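Local structure of beta sliding clamp (Bartonella birtlesii LL-WM9, 6PTR) at residues 278-283 / 339-343; 346-352 / 364-368; 151-157 / 185-191. The protein probably tethers DNA polymerases and other proteins to DNA and makes them processive, as a head-to-tail homodimeric ring that encircles the double helix. All blocks are in the same frame, centred on the assembly; numbering follows the deposited sequence.

Contact 1: residues 278-283 / 339-343; sequences FSSAVD and LLDIA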
ATOM      1  N   PHE C 278     -17.934  14.837 -16.125  1.00 22.09           N
ATOM      2  CA  PHE C 278     -17.559  15.882 -15.167  1.00 22.87           C
ATOM      3  C   PHE C 278     -16.492  15.380 -14.208  1.00 20.47           C
ATOM      4  O   PHE C 278     -15.486  16.058 -13.960  1.00 19.86           O
ATOM      5  CB  PHE C 278     -18.805  16.336 -14.399  1.00 21.88           C
ATOM      6  CG  PHE C 278     -18.530  17.348 -13.322  1.00 22.79           C
ATOM      7  CD1 PHE C 278     -18.354  18.683 -13.644  1.00 24.35           C
ATOM      8  CD2 PHE C 278     -18.440  16.964 -11.992  1.00 25.38           C
ATOM      9  CE1 PHE C 278     -18.100  19.619 -12.654  1.00 20.90           C
ATOM     10  CE2 PHE C 278     -18.171  17.897 -10.998  1.00 22.42           C
ATOM     11  CZ  PHE C 278     -18.021  19.217 -11.328  1.00 19.11           C
ATOM     12  N   SER C 279     -16.701  14.186 -13.651  1.00 21.16           N
ATOM     13  CA  SER C 279     -15.732  13.619 -12.718  1.00 22.32           C
ATOM     14  C   SER C 279     -14.362  13.450 -13.366  1.00 22.67           C
ATOM     15  O   SER C 279     -13.337  13.783 -12.761  1.00 21.06           O
ATOM     16  CB  SER C 279     -16.239  12.268 -12.198  1.00 25.47           C
ATOM     17  OG  SER C 279     -17.442  12.452 -11.478  1.00 34.22           O
ATOM     18  N   SER C 280     -14.314  12.901 -14.583  1.00 20.85           N
ATOM     19  CA  SER C 280     -13.027  12.677 -15.233  0.54 20.72           C
ATOM     20  C   SER C 280     -12.330  13.997 -15.543  1.00 19.44           C
ATOM     21  O   SER C 280     -11.110  14.116 -15.398  1.00 18.32           O
ATOM     22  CB  SER C 280     -13.214  11.859 -16.509  0.54 22.97           C
ATOM     23  OG  SER C 280     -13.783  10.590 -16.231  0.54 20.42           O
ATOM     24  N   ALA C 281     -13.094  15.005 -15.965  1.00 20.34           N
ATOM     25  CA  ALA C 281     -12.495  16.314 -16.255  1.00 18.59           C
ATOM     26  C   ALA C 281     -11.938  16.971 -15.000  1.00 17.41           C
ATOM     27  O   ALA C 281     -10.835  17.530 -15.026  1.00 17.67           O
ATOM     28  CB  ALA C 281     -13.527  17.224 -16.912  1.00 15.88           C
ATOM     29  N   VAL C 282     -12.694  16.930 -13.897  1.00 18.44           N
ATOM     30  CA  VAL C 282     -12.211  17.484 -12.639  1.00 16.47           C
ATOM     31  C   VAL C 282     -10.975  16.732 -12.185  1.00 18.63           C
ATOM     32  O   VAL C 282      -9.998  17.335 -11.730  1.00 17.72           O
ATOM     33  CB  VAL C 282     -13.313  17.438 -11.561  1.00 17.91           C
ATOM     34  CG1 VAL C 282     -12.731  17.777 -10.173  1.00 19.79           C
ATOM     35  CG2 VAL C 282     -14.448  18.384 -11.924  1.00 20.08           C
ATOM     36  N   ASP C 283     -11.016  15.401 -12.272  1.00 17.60           N
ATOM     37  CA  ASP C 283      -9.855  14.591 -11.929  1.00 19.01           C
ATOM     38  C   ASP C 283      -8.639  15.026 -12.742  1.00 21.09           C
ATOM     39  O   ASP C 283      -7.549  15.230 -12.192  1.00 20.17           O
ATOM     40  CB  ASP C 283     -10.185  13.104 -12.152  1.00 20.33           C
ATOM     41  CG  ASP C 283      -9.104  12.175 -11.625  1.00 28.71           C
ATOM     42  OD1 ASP C 283      -8.343  12.591 -10.722  1.00 27.82           O
ATOM     43  OD2 ASP C 283      -9.021  11.020 -12.110  1.00 32.12           O
ATOM     44  N   LEU C 339     -15.632  17.911  -4.788  1.00 18.70           N
ATOM     45  CA  LEU C 339     -16.499  17.641  -5.929  1.00 17.37           C
ATOM     46  C   LEU C 339     -16.429  16.181  -6.335  1.00 20.94           C
ATOM     47  O   LEU C 339     -17.458  15.556  -6.612  1.00 22.36           O
ATOM     48  CB  LEU C 339     -16.117  18.519  -7.122  1.00 18.84           C
ATOM     49  CG  LEU C 339     -16.548  19.978  -7.133  1.00 17.64           C
ATOM     50  CD1 LEU C 339     -15.848  20.660  -8.315  1.00 18.76           C
ATOM     51  CD2 LEU C 339     -18.058  20.095  -7.262  1.00 16.60           C
ATOM     52  N   LEU C 340     -15.222  15.612  -6.375  1.00 20.27           N
ATOM     53  CA  LEU C 340     -15.109  14.198  -6.729  1.00 19.86           C
ATOM     54  C   LEU C 340     -15.738  13.311  -5.660  1.00 21.82           C
ATOM     55  O   LEU C 340     -16.382  12.307  -5.985  1.00 24.34           O
ATOM     56  CB  LEU C 340     -13.644  13.836  -6.946  1.00 22.24           C
ATOM     57  CG  LEU C 340     -13.070  14.537  -8.186  1.00 25.70           C
ATOM     58  CD1 LEU C 340     -11.588  14.270  -8.299  1.00 30.62           C
ATOM     59  CD2 LEU C 340     -13.798  14.053  -9.430  1.00 27.24           C
ATOM     60  N   ASP C 341     -15.587  13.683  -4.385  1.00 23.60           N
ATOM     61  CA  ASP C 341     -16.241  12.922  -3.321  1.00 24.84           C
ATOM     62  C   ASP C 341     -17.744  12.839  -3.560  1.00 22.10           C
ATOM     63  O   ASP C 341     -18.335  11.753  -3.499  1.00 24.44           O
ATOM     64  CB  ASP C 341     -15.963  13.550  -1.949  1.00 28.22           C
ATOM     65  CG  ASP C 341     -14.519  13.412  -1.507  1.00 31.82           C
ATOM     66  OD1 ASP C 341     -13.792  12.520  -2.012  1.00 29.06           O
ATOM     67  OD2 ASP C 341     -14.121  14.194  -0.618  1.00 28.82           O
ATOM     68  N   ILE C 342     -18.381  13.977  -3.850  1.00 20.38           N
ATOM     69  CA  ILE C 342     -19.830  13.972  -3.997  1.00 25.79           C
ATOM     70  C   ILE C 342     -20.240  13.304  -5.305  1.00 25.92           C
ATOM     71  O   ILE C 342     -21.211  12.537  -5.344  1.00 22.44           O
ATOM     72  CB  ILE C 342     -20.364  15.406  -3.875  1.00 20.19           C
ATOM     73  CG1 ILE C 342     -20.143  15.894  -2.444  1.00 20.79           C
ATOM     74  CG2 ILE C 342     -21.841  15.456  -4.248  1.00 19.83           C
ATOM     75  CD1 ILE C 342     -20.286  17.427  -2.304  1.00 24.10           C
ATOM     76  N   ALA C 343     -19.499  13.557  -6.390  1.00 22.83           N
ATOM     77  CA  ALA C 343     -19.790  12.839  -7.632  1.00 25.79           C
ATOM     78  C   ALA C 343     -19.736  11.331  -7.413  1.00 28.72           C
ATOM     79  O   ALA C 343     -20.561  10.581  -7.959  1.00 27.38           O
ATOM     80  CB  ALA C 343     -18.811  13.265  -8.728  1.00 26.73           C
TER
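The two helices of the C-terminal clamp domain, 275-285 and 336-345, pack nearly antiparallel here. Their short segments run at 157° to each other with axes 9.9 Å apart, and S279 faces L340 where the backbones come nearest. L340 has the largest share of the contact. Its CG stands anti to its own carbonyl carbon (chi1 -67°), and from there the extended branch reaches across to the other helix, where the two methyls separate. CD2 of L340 is pressed against the backbone of S279, 3.4 Å from S279 O. CD1 of L340 instead goes to the start of the next turn, 4.0 Å from D283 CA. V282 and L340 slide past one another in opposite directions, with V282 CG1 3.8 Å from L340 CG. No hydrogen bond links the segments; S279 O, beside the L340 methyl, is already used within its helix by D283 N. At the neighbouring turn S279 OG lies 3.2 Å from A343 CB, a close polar-to-methyl approach, while the hydroxyl itself bonds to R275 O. Deeper in, F278 and L339 cross at about a right angle. With CG anti to the backbone N (chi1 176°), the F278 ring swings round so that its CZ comes within 4.0 Å of L339 CD1. V282 CG2 rests over one ring face, 3.7 Å above the plane and displaced toward the rim, so ring and valine meet the leucine together. D283 marks the polar margin and forms a salt bridge with K88 of the second subunit. Beneath the helices, F278 meets F353 edge-to-face and touches L305 and L321, V282 reaches L307, L339 packs on F353 and L376, and A343 lies on M351, so that the pair is seated on strands 304-311, 315-322, 350-355 and 372-376.

Contact 2: residues 346-352 / 364-368; sequences LSSDEMV and IRDNN
The D366 carboxylate is gripped at both oxygens by the turn ahead of strand 350-355. D366 OD2 takes S347 N through its syn lone pair, 2.7 Å away and nearly straight at 170°. S348 N comes to D366 OD1 from above the carboxylate plane, 42° out of it, at 2.9 Å, and S348 OG lies 2.5 Å from D366 OD1, a very short hydrogen bond. These bonds fix the rotation of the carboxylate, and L346 closes in alongside with CB 3.0 Å from D366 OD1. Two further flat groups meet where N367 reaches E350. N367 ND2 is 2.7 Å from E350 OE2 with the oxygen in the amide plane, yet it meets the carboxylate from above, the two planes being 41° apart; V352 CG2 lies near the amide, 3.5 Å from N367 OD1. Beyond these groups the segments pair as the two strands of an antiparallel hairpin: V352 and R365 are a hydrogen-bonded pair, M351 and D366 a non-hydrogen-bonded one. The extended M351 side chain brings M351 CE 3.7 Å from I364 CG2. Strand 269-274 flanks 350-355 and strand 372-376 flanks 362-366, while helices 275-285 and 336-345 cover M351 through F278 and A343.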
ATOM      1  N   LEU C 346     -23.031   9.562  -6.139  1.00 29.32           N
ATOM      2  CA  LEU C 346     -24.191   9.484  -6.997  1.00 30.90           C
ATOM      3  C   LEU C 346     -24.110   8.254  -7.878  1.00 29.64           C
ATOM      4  O   LEU C 346     -23.027   7.759  -8.186  1.00 40.38           O
ATOM      5  CB  LEU C 346     -24.274  10.741  -7.858  1.00 28.91           C
ATOM      6  CG  LEU C 346     -24.219  12.042  -7.065  1.00 32.10           C
ATOM      7  CD1 LEU C 346     -24.223  13.242  -8.017  1.00 29.36           C
ATOM      8  CD2 LEU C 346     -25.392  12.098  -6.098  1.00 37.06           C
ATOM      9  N   SER C 347     -25.272   7.766  -8.291  1.00 33.91           N
ATOM     10  CA  SER C 347     -25.335   6.559  -9.086  1.00 40.05           C
ATOM     11  C   SER C 347     -25.850   6.788 -10.497  1.00 45.43           C
ATOM     12  O   SER C 347     -25.822   5.854 -11.305  1.00 52.79           O
ATOM     13  CB  SER C 347     -26.221   5.519  -8.388  1.00 42.74           C
ATOM     14  OG  SER C 347     -27.557   5.984  -8.284  1.00 48.16           O
ATOM     15  N   SER C 348     -26.320   7.984 -10.819  1.00 35.16           N
ATOM     16  CA  SER C 348     -26.981   8.204 -12.096  1.00 37.46           C
ATOM     17  C   SER C 348     -26.022   8.830 -13.098  1.00 36.64           C
ATOM     18  O   SER C 348     -24.966   9.358 -12.739  1.00 37.81           O
ATOM     19  CB  SER C 348     -28.213   9.092 -11.922  1.00 32.94           C
ATOM     20  OG  SER C 348     -27.858  10.416 -11.659  1.00 35.88           O
ATOM     21  N   ASP C 349     -26.404   8.760 -14.371  1.00 34.75           N
ATOM     22  CA  ASP C 349     -25.607   9.421 -15.393  1.00 31.79           C
ATOM     23  C   ASP C 349     -25.607  10.930 -15.229  1.00 29.37           C
ATOM     24  O   ASP C 349     -24.683  11.580 -15.713  1.00 30.46           O
ATOM     25  CB  ASP C 349     -26.108   9.085 -16.789  1.00 41.08           C
ATOM     26  CG  ASP C 349     -26.067   7.595 -17.087  1.00 55.21           C
ATOM     27  OD1 ASP C 349     -25.284   6.870 -16.435  1.00 58.37           O
ATOM     28  OD2 ASP C 349     -26.813   7.157 -17.986  1.00 59.99           O
ATOM     29  N   GLU C 350     -26.600  11.499 -14.551  1.00 28.33           N
ATOM     30  CA  GLU C 350     -26.797  12.942 -14.536  1.00 32.99           C
ATOM     31  C   GLU C 350     -26.520  13.495 -13.144  1.00 31.72           C
ATOM     32  O   GLU C 350     -27.138  13.061 -12.166  1.00 39.58           O
ATOM     33  CB  GLU C 350     -28.221  13.279 -14.983  1.00 38.25           C
ATOM     34  CG  GLU C 350     -28.594  12.467 -16.210  1.00 42.82           C
ATOM     35  CD  GLU C 350     -30.031  12.602 -16.644  1.00 50.04           C
ATOM     36  OE1 GLU C 350     -30.279  12.489 -17.864  1.00 42.29           O
ATOM     37  OE2 GLU C 350     -30.908  12.793 -15.776  1.00 55.56           O
ATOM     38  N   MET C 351     -25.636  14.479 -13.067  1.00 27.28           N
ATOM     39  CA  MET C 351     -25.326  15.163 -11.821  1.00 20.67           C
ATOM     40  C   MET C 351     -25.907  16.570 -11.884  1.00 26.76           C
ATOM     41  O   MET C 351     -25.634  17.309 -12.832  1.00 25.40           O
ATOM     42  CB  MET C 351     -23.819  15.216 -11.604  1.00 21.33           C
ATOM     43  CG  MET C 351     -23.402  15.869 -10.319  1.00 23.13           C
ATOM     44  SD  MET C 351     -21.638  15.570 -10.090  1.00 24.64           S
ATOM     45  CE  MET C 351     -21.389  16.216  -8.440  1.00 25.36           C
ATOM     46  N   VAL C 352     -26.704  16.941 -10.889  1.00 26.03           N
ATOM     47  CA  VAL C 352     -27.405  18.224 -10.884  1.00 21.19           C
ATOM     48  C   VAL C 352     -26.862  19.095  -9.759  1.00 22.38           C
ATOM     49  O   VAL C 352     -26.773  18.654  -8.608  1.00 24.34           O
ATOM     50  CB  VAL C 352     -28.925  18.036 -10.738  1.00 28.22           C
ATOM     51  CG1 VAL C 352     -29.610  19.403 -10.666  1.00 29.19           C
ATOM     52  CG2 VAL C 352     -29.461  17.242 -11.896  1.00 33.62           C
ATOM     53  N   ILE C 364     -26.496  19.560  -4.244  1.00 23.93           N
ATOM     54  CA  ILE C 364     -26.090  18.572  -5.245  1.00 26.93           C
ATOM     55  C   ILE C 364     -26.833  17.265  -5.012  1.00 40.15           C
ATOM     56  O   ILE C 364     -27.059  16.855  -3.865  1.00 27.37           O
ATOM     57  CB  ILE C 364     -24.569  18.327  -5.227  1.00 35.32           C
ATOM     58  CG1 ILE C 364     -23.799  19.620  -5.489  1.00 34.53           C
ATOM     59  CG2 ILE C 364     -24.181  17.249  -6.239  1.00 36.65           C
ATOM     60  CD1 ILE C 364     -22.342  19.516  -5.174  1.00 37.14           C
ATOM     61  N   ARG C 365     -27.195  16.597  -6.107  1.00 41.06           N
ATOM     62  CA  ARG C 365     -27.886  15.318  -6.008  1.00 36.81           C
ATOM     63  C   ARG C 365     -27.869  14.608  -7.351  1.00 33.57           C
ATOM     64  O   ARG C 365     -27.604  15.208  -8.406  1.00 30.79           O
ATOM     65  CB  ARG C 365     -29.324  15.495  -5.524  1.00 33.55           C
ATOM     66  CG  ARG C 365     -30.081  16.539  -6.287  1.00 41.89           C
ATOM     67  CD  ARG C 365     -31.554  16.286  -6.178  1.00 43.54           C
ATOM     68  NE  ARG C 365     -32.058  16.531  -4.835  1.00 50.80           N
ATOM     69  CZ  ARG C 365     -32.522  17.705  -4.419  1.00 56.17           C
ATOM     70  NH1 ARG C 365     -32.535  18.741  -5.247  1.00 56.92           N
ATOM     71  NH2 ARG C 365     -32.978  17.840  -3.179  1.00 60.58           N
ATOM     72  N   ASP C 366     -28.084  13.296  -7.282  1.00 31.32           N
ATOM     73  CA  ASP C 366     -28.528  12.540  -8.443  1.00 35.93           C
ATOM     74  C   ASP C 366     -29.827  13.139  -8.942  1.00 42.92           C
ATOM     75  O   ASP C 366     -30.764  13.334  -8.163  1.00 44.29           O
ATOM     76  CB  ASP C 366     -28.771  11.073  -8.072  1.00 48.16           C
ATOM     77  CG  ASP C 366     -27.587  10.191  -8.361  1.00 52.68           C
ATOM     78  OD1 ASP C 366     -26.884  10.442  -9.367  1.00 51.83           O
ATOM     79  OD2 ASP C 366     -27.365   9.246  -7.577  1.00 54.03           O
ATOM     80  N   ASN C 367     -29.888  13.403 -10.249  1.00 40.07           N
ATOM     81  CA  ASN C 367     -31.102  13.944 -10.846  1.00 36.87           C
ATOM     82  C   ASN C 367     -32.332  13.169 -10.405  1.00 44.46           C
ATOM     83  O   ASN C 367     -33.409  13.755 -10.250  1.00 54.27           O
ATOM     84  CB  ASN C 367     -30.974  13.932 -12.371  1.00 34.80           C
ATOM     85  CG  ASN C 367     -31.960  14.875 -13.062  1.00 45.09           C
ATOM     86  OD1 ASN C 367     -32.580  15.734 -12.429  1.00 39.04           O
ATOM     87  ND2 ASN C 367     -32.092  14.722 -14.370  1.00 48.93           N
ATOM     88  N   ASN C 368     -32.186  11.870 -10.136  1.00 45.67           N
ATOM     89  CA  ASN C 368     -33.363  11.060  -9.832  1.00 69.64           C
ATOM     90  C   ASN C 368     -33.875  11.309  -8.412  1.00 80.48           C
ATOM     91  O   ASN C 368     -35.014  11.756  -8.223  1.00 80.04           O
ATOM     92  CB  ASN C 368     -33.074   9.563 -10.095  1.00 73.46           C
ATOM     93  CG  ASN C 368     -32.364   8.847  -8.937  1.00 74.43           C
ATOM     94  OD1 ASN C 368     -31.144   8.901  -8.810  1.00 76.76           O
ATOM     95  ND2 ASN C 368     -33.133   8.140  -8.118  1.00 74.17           N
TER

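Contact 3: residues 151-157 / 185-191; sequences CTQFAIS and TDGHRLA
A191 and A155 form the close-packed part of this contact, where residues 151-157 lie on strand 189-196. A191 CB is 3.3 Å from C151 O and 3.9 Å from F154 CE1, and it also meets A155 CB at 4.2 Å. A155 CB in turn sits over the centre of the F154 ring. Farther along, D186 CB fits against S157 CA at 3.7 Å. The R189 side is looser and hydrated: in the conformer described, one of two, its guanidinium stands almost perpendicular to the F154 ring, 86° between planes, and F154 O lies over one guanidinium face at too poor an angle to bond. One water spans the gap, donating to F154 O at 3.0 Å and accepting from R189 NH1 at 3.2 Å. This corner belongs to the tight turn between strands 179-185 and 189-196 of the central domain, built as an ST turn at T185 and an Asx turn at D186. D186 OD1 receives both H188 N and R189 N, while NE and NH2 of R189 hold D186 OD2 side-on, each at 2.9 Å, from the same face of the carboxylate. R189 NH1 also forms a salt bridge with D341, and G187 in the same turn hydrogen-bonds the bound peptide through its backbone.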
ATOM      1  N   CYS C 151     -24.408   6.929   2.517  1.00 22.25           N
ATOM      2  CA  CYS C 151     -24.709   8.290   2.070  1.00 23.70           C
ATOM      3  C   CYS C 151     -23.978   9.368   2.866  1.00 25.79           C
ATOM      4  O   CYS C 151     -23.853  10.498   2.372  1.00 24.95           O
ATOM      5  CB  CYS C 151     -26.208   8.573   2.160  1.00 27.13           C
ATOM      6  SG  CYS C 151     -27.252   7.698   0.992  1.00 29.12           S
ATOM      7  N   THR C 152     -23.509   9.074   4.084  1.00 20.70           N
ATOM      8  CA  THR C 152     -23.090  10.121   5.007  1.00 20.07           C
ATOM      9  C   THR C 152     -21.671   9.986   5.538  1.00 22.24           C
ATOM     10  O   THR C 152     -21.086  11.005   5.923  1.00 22.17           O
ATOM     11  CB  THR C 152     -24.054  10.198   6.200  1.00 24.20           C
ATOM     12  OG1 THR C 152     -24.229   8.889   6.759  1.00 22.14           O
ATOM     13  CG2 THR C 152     -25.420  10.718   5.742  1.00 21.46           C
ATOM     14  N   GLN C 153     -21.094   8.782   5.571  1.00 18.77           N
ATOM     15  CA  GLN C 153     -19.794   8.604   6.222  1.00 19.50           C
ATOM     16  C   GLN C 153     -18.711   9.510   5.631  1.00 24.93           C
ATOM     17  O   GLN C 153     -17.881  10.060   6.367  1.00 21.55           O
ATOM     18  CB  GLN C 153     -19.363   7.143   6.123  1.00 20.74           C
ATOM     19  CG  GLN C 153     -18.051   6.880   6.770  1.00 19.90           C
ATOM     20  CD  GLN C 153     -17.639   5.447   6.558  1.00 26.22           C
ATOM     21  OE1 GLN C 153     -18.115   4.794   5.621  1.00 28.73           O
ATOM     22  NE2 GLN C 153     -16.758   4.946   7.415  1.00 24.30           N
ATOM     23  N   PHE C 154     -18.673   9.650   4.307  1.00 22.99           N
ATOM     24  CA  PHE C 154     -17.575  10.389   3.692  1.00 25.79           C
ATOM     25  C   PHE C 154     -17.523  11.840   4.147  1.00 25.07           C
ATOM     26  O   PHE C 154     -16.453  12.456   4.078  1.00 23.99           O
ATOM     27  CB  PHE C 154     -17.691  10.355   2.163  1.00 26.80           C
ATOM     28  CG  PHE C 154     -18.691  11.331   1.625  1.00 26.22           C
ATOM     29  CD1 PHE C 154     -20.060  11.093   1.758  1.00 23.25           C
ATOM     30  CD2 PHE C 154     -18.272  12.515   1.025  1.00 23.93           C
ATOM     31  CE1 PHE C 154     -20.999  12.005   1.289  1.00 22.27           C
ATOM     32  CE2 PHE C 154     -19.190  13.415   0.550  1.00 22.13           C
ATOM     33  CZ  PHE C 154     -20.548  13.182   0.682  1.00 25.08           C
ATOM     34  N   ALA C 155     -18.643  12.415   4.591  1.00 21.59           N
ATOM     35  CA  ALA C 155     -18.647  13.845   4.912  1.00 20.76           C
ATOM     36  C   ALA C 155     -18.266  14.127   6.360  1.00 27.65           C
ATOM     37  O   ALA C 155     -18.182  15.297   6.750  1.00 26.00           O
ATOM     38  CB  ALA C 155     -20.019  14.464   4.611  1.00 18.88           C
ATOM     39  N   ILE C 156     -18.027  13.094   7.164  1.00 22.17           N
ATOM     40  CA  ILE C 156     -17.724  13.298   8.578  1.00 23.90           C
ATOM     41  C   ILE C 156     -16.410  14.039   8.732  1.00 25.66           C
ATOM     42  O   ILE C 156     -15.408  13.733   8.059  1.00 26.90           O
ATOM     43  CB  ILE C 156     -17.640  11.960   9.326  1.00 22.99           C
ATOM     44  CG1 ILE C 156     -18.960  11.214   9.307  1.00 21.72           C
ATOM     45  CG2 ILE C 156     -17.166  12.180  10.759  1.00 25.82           C
ATOM     46  CD1 ILE C 156     -18.768   9.785   9.790  1.00 20.79           C
ATOM     47  N   SER C 157     -16.396  14.992   9.665  1.00 28.66           N
ATOM     48  CA  SER C 157     -15.177  15.698  10.007  1.00 29.77           C
ATOM     49  C   SER C 157     -14.176  14.769  10.673  1.00 33.92           C
ATOM     50  O   SER C 157     -14.543  13.905  11.477  1.00 31.17           O
ATOM     51  CB  SER C 157     -15.488  16.856  10.951  1.00 27.97           C
ATOM     52  OG  SER C 157     -14.304  17.611  11.253  1.00 27.43           O
ATOM     53  N   THR C 185     -21.317  16.392   8.458  1.00 16.49           N
ATOM     54  CA  THR C 185     -20.695  17.531   7.806  1.00 17.14           C
ATOM     55  C   THR C 185     -19.315  17.745   8.399  1.00 19.71           C
ATOM     56  O   THR C 185     -19.036  17.376   9.541  1.00 19.73           O
ATOM     57  CB  THR C 185     -21.566  18.777   7.968  1.00 16.56           C
ATOM     58  OG1 THR C 185     -20.977  19.873   7.241  1.00 17.25           O
ATOM     59  CG2 THR C 185     -21.653  19.164   9.427  1.00 18.23           C
ATOM     60  N   ASP C 186     -18.451  18.364   7.600  1.00 16.64           N
ATOM     61  CA  ASP C 186     -17.151  18.816   8.061  1.00 18.60           C
ATOM     62  C   ASP C 186     -17.014  20.333   7.956  1.00 21.18           C
ATOM     63  O   ASP C 186     -15.898  20.849   8.049  1.00 20.57           O
ATOM     64  CB  ASP C 186     -16.048  18.106   7.269  1.00 17.14           C
ATOM     65  CG  ASP C 186     -16.064  18.445   5.787  1.00 25.55           C
ATOM     66  OD1 ASP C 186     -16.923  19.241   5.335  1.00 19.21           O
ATOM     67  OD2 ASP C 186     -15.204  17.895   5.074  1.00 23.68           O
ATOM     68  N   GLY C 187     -18.120  21.048   7.750  1.00 17.56           N
ATOM     69  CA  GLY C 187     -18.116  22.479   7.573  1.00 20.98           C
ATOM     70  C   GLY C 187     -17.952  22.926   6.135  1.00 18.48           C
ATOM     71  O   GLY C 187     -18.064  24.130   5.859  1.00 18.08           O
ATOM     72  N   HIS C 188     -17.686  21.995   5.216  1.00 17.50           N
ATOM     73  CA  HIS C 188     -17.530  22.322   3.801  1.00 17.89           C
ATOM     74  C   HIS C 188     -18.479  21.489   2.958  1.00 18.69           C
ATOM     75  O   HIS C 188     -19.124  22.014   2.048  1.00 18.16           O
ATOM     76  CB  HIS C 188     -16.083  22.091   3.369  1.00 18.50           C
ATOM     77  CG  HIS C 188     -15.132  23.007   4.063  1.00 22.41           C
ATOM     78  ND1 HIS C 188     -14.359  22.603   5.129  1.00 31.01           N
ATOM     79  CD2 HIS C 188     -14.879  24.325   3.888  1.00 25.91           C
ATOM     80  CE1 HIS C 188     -13.641  23.630   5.558  1.00 28.45           C
ATOM     81  NE2 HIS C 188     -13.933  24.683   4.816  1.00 27.52           N
ATOM     82  N   ARG C 189     -18.511  20.183   3.236  1.00 18.05           N
ATOM     83  CA  ARG C 189     -19.441  19.225   2.646  0.72 16.90           C
ATOM     84  C   ARG C 189     -20.512  18.907   3.684  1.00 18.59           C
ATOM     85  O   ARG C 189     -20.227  18.862   4.882  1.00 20.61           O
ATOM     86  CB  ARG C 189     -18.718  17.919   2.254  0.72 22.95           C
ATOM     87  CG  ARG C 189     -17.452  18.087   1.405  0.72 30.46           C
ATOM     88  CD  ARG C 189     -16.641  16.794   1.350  0.72 31.70           C
ATOM     89  NE  ARG C 189     -15.899  16.560   2.588  0.72 23.02           N
ATOM     90  CZ  ARG C 189     -15.099  15.518   2.791  0.72 32.34           C
ATOM     91  NH1 ARG C 189     -14.927  14.611   1.839  0.72 34.88           N
ATOM     92  NH2 ARG C 189     -14.479  15.375   3.953  0.72 35.87           N
ATOM     93  N   LEU C 190     -21.737  18.671   3.229  1.00 16.52           N
ATOM     94  CA  LEU C 190     -22.749  18.144   4.138  1.00 16.75           C
ATOM     95  C   LEU C 190     -23.532  17.079   3.401  1.00 17.10           C
ATOM     96  O   LEU C 190     -23.821  17.234   2.211  1.00 17.84           O
ATOM     97  CB  LEU C 190     -23.715  19.226   4.647  1.00 17.20           C
ATOM     98  CG  LEU C 190     -24.856  18.716   5.546  1.00 16.13           C
ATOM     99  CD1 LEU C 190     -25.160  19.740   6.650  1.00 21.33           C
ATOM    100  CD2 LEU C 190     -26.111  18.422   4.763  1.00 17.69           C
ATOM    101  N   ALA C 191     -23.880  15.999   4.113  1.00 16.61           N
ATOM    102  CA  ALA C 191     -24.696  14.944   3.541  1.00 17.35           C
ATOM    103  C   ALA C 191     -25.909  14.736   4.438  1.00 17.31           C
ATOM    104  O   ALA C 191     -25.782  14.750   5.663  1.00 19.06           O
ATOM    105  CB  ALA C 191     -23.906  13.609   3.413  1.00 17.98           C
TER
HETATM  106  O   HOH W   1     -13.724  11.868   2.913  1.00 48.36           O

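In the fold
Contacts 1 and 2 both lie in the C-terminal domain, whereas contact 3 is in the central domain; only contact 3 is largely buried, the others grading from buried residues to an exposed or partly exposed margin. Contact 1 is apolar helix packing, contact 2 adds strand pairing and a gripped carboxylate, and contact 3 mixes methyl packing with a charged, hydrated turn. Contacts 1 and 2 touch directly: I342 CG2 is 3.6 Å from I364 CG2. Contacts 2 and 3 remain about 7 Å apart at their nearest atoms but reach one eight-stranded sheet spanning both domains. Helix 336-345 bridges contacts 1 and 3 through D341, whose CB packs 3.9 Å from F154 CD2.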